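Local coordinates for ferredoxin--NADP reductase, apicoplast (Plasmodium falciparum, PDB 3JQQ), which passes electrons between ferredoxin and NADP(H) through its FAD cofactor in the apicoplast, and may serve the last step of isoprenoid precursor synthesis there, at residues 165-170 with 190-195. The protein carries 1 engineered substitution. Residues are numbered along the deposited sequence; the frame is centred on the assembly and turned at random.
Sequences DAIQKN and KKLFAY
Ile167 reaches from the short helix 166-169 to the last turn of helix 183-192, where Leu192 and Lys191 receive it. This is the edge of the NADP-binding domain, a Rossmann-like fold with a five-stranded parallel sheet: strand 173-178 follows the first helix and leads into the second. The contact is small, burying 160 Å² in all, and its core is apolar. With CG1 of Ile167 anti to its own carbonyl carbon (chi1 -57°), the longer branch extends toward the neighbouring helix, and CG1 packs 3.9 Å from Leu192 CD2. The side chains meet at a slant, and the same leucine methyl lies 4.3 Å from Ala166 CB. Leu192 and Ala166 both rest on Phe173 of the central strand, so this side of the contact faces the buried interior, while Lys191 borders the exposed side. Beyond Ile167 in the chain, the short helix ends in a Schellman motif with Asn170 (positive phi) as C-prime residue; Asn170 OD1 accepts a hydrogen bond from Thr208 N. Ile167 CD1 sits 4.0 Å from Lys191 O. That lysine runs extended to CE, then turns (chi4 60°), putting NZ 4.2 Å from Ile167 CD1.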
# COMPACT_ATOMS: atom_id res chain seq x y z
N ASP B 165 -0.47 30.90 -9.55
CA ASP B 165 0.35 32.11 -9.58
C ASP B 165 1.54 32.01 -8.62
O ASP B 165 2.09 33.02 -8.19
CB ASP B 165 -0.50 33.33 -9.23
CG ASP B 165 -1.24 33.16 -7.92
OD1 ASP B 165 -0.91 32.22 -7.17
OD2 ASP B 165 -2.14 33.98 -7.63
N ALA B 166 1.93 30.77 -8.31
CA ALA B 166 2.95 30.51 -7.31
C ALA B 166 4.24 31.30 -7.51
O ALA B 166 4.75 31.92 -6.58
CB ALA B 166 3.24 29.02 -7.22
N ILE B 167 4.77 31.27 -8.73
CA ILE B 167 6.00 32.00 -9.03
C ILE B 167 5.84 33.51 -8.89
O ILE B 167 6.71 34.19 -8.35
CB ILE B 167 6.51 31.67 -10.45
CG1 ILE B 167 6.74 30.17 -10.60
CG2 ILE B 167 7.80 32.44 -10.74
CD1 ILE B 167 7.24 29.76 -11.97
N GLN B 168 4.76 34.07 -9.43
CA GLN B 168 4.56 35.50 -9.32
C GLN B 168 4.37 35.98 -7.89
O GLN B 168 4.93 36.98 -7.53
CB GLN B 168 3.46 36.04 -10.24
CG GLN B 168 2.04 35.78 -9.78
CD GLN B 168 1.12 37.03 -9.86
OE1 GLN B 168 1.58 38.17 -9.68
NE2 GLN B 168 -0.17 36.81 -10.10
N LYS B 169 3.62 35.25 -7.07
CA LYS B 169 3.35 35.65 -5.70
C LYS B 169 4.46 35.17 -4.76
O LYS B 169 4.45 35.47 -3.57
CB LYS B 169 2.01 35.10 -5.23
CG LYS B 169 0.81 35.55 -6.06
CD LYS B 169 0.58 37.05 -5.94
CE LYS B 169 -0.60 37.48 -6.79
NZ LYS B 169 -0.81 38.96 -6.75
N ASN B 170 5.40 34.43 -5.31
CA ASN B 170 6.48 33.85 -4.52
C ASN B 170 5.95 33.13 -3.28
O ASN B 170 6.42 33.35 -2.17
CB ASN B 170 7.50 34.92 -4.12
CG ASN B 170 8.28 35.44 -5.31
OD1 ASN B 170 8.67 34.67 -6.20
ND2 ASN B 170 8.52 36.74 -5.35
N LYS B 190 11.29 21.75 -10.42
CA LYS B 190 11.80 21.97 -11.77
C LYS B 190 11.09 23.15 -12.42
O LYS B 190 11.71 23.91 -13.18
CB LYS B 190 11.67 20.71 -12.62
CG LYS B 190 12.69 19.63 -12.27
CD LYS B 190 12.40 18.32 -13.00
CE LYS B 190 13.47 17.28 -12.72
NZ LYS B 190 13.13 15.97 -13.33
N LYS B 191 9.80 23.32 -12.14
CA LYS B 191 9.07 24.47 -12.66
C LYS B 191 9.47 25.76 -11.95
O LYS B 191 9.76 26.77 -12.59
CB LYS B 191 7.56 24.28 -12.56
CG LYS B 191 6.77 25.53 -12.94
CD LYS B 191 5.28 25.34 -12.75
CE LYS B 191 4.53 26.67 -12.90
NZ LYS B 191 4.73 27.28 -14.25
N LEU B 192 9.50 25.71 -10.62
CA LEU B 192 9.75 26.90 -9.81
C LEU B 192 11.17 27.45 -10.00
O LEU B 192 11.36 28.66 -10.13
CB LEU B 192 9.49 26.62 -8.33
CG LEU B 192 8.08 26.15 -7.94
CD1 LEU B 192 8.09 25.52 -6.55
CD2 LEU B 192 7.08 27.30 -8.00
N PHE B 193 12.15 26.56 -10.00
CA PHE B 193 13.55 26.97 -10.08
C PHE B 193 14.10 26.93 -11.50
O PHE B 193 15.31 27.06 -11.71
CB PHE B 193 14.42 26.11 -9.16
CG PHE B 193 14.13 26.30 -7.69
CD1 PHE B 193 14.21 27.56 -7.11
CD2 PHE B 193 13.80 25.22 -6.89
CE1 PHE B 193 13.95 27.74 -5.77
CE2 PHE B 193 13.53 25.39 -5.54
CZ PHE B 193 13.61 26.65 -4.98
N ALA B 194 13.22 26.75 -12.48
CA ALA B 194 13.59 26.77 -13.89
C ALA B 194 14.65 25.72 -14.26
O ALA B 194 15.50 25.97 -15.12
CB ALA B 194 14.05 28.16 -14.31
N TYR B 195 14.59 24.56 -13.62
CA TYR B 195 15.56 23.50 -13.82
C TYR B 195 15.82 23.16 -15.29
O TYR B 195 14.89 22.95 -16.06
CB TYR B 195 15.15 22.22 -13.09
CG TYR B 195 16.23 21.17 -13.04
CD1 TYR B 195 17.17 21.17 -12.02
CD2 TYR B 195 16.33 20.19 -14.02
CE1 TYR B 195 18.17 20.22 -11.96
CE2 TYR B 195 17.33 19.23 -13.97
CZ TYR B 195 18.25 19.25 -12.94
OH TYR B 195 19.25 18.30 -12.87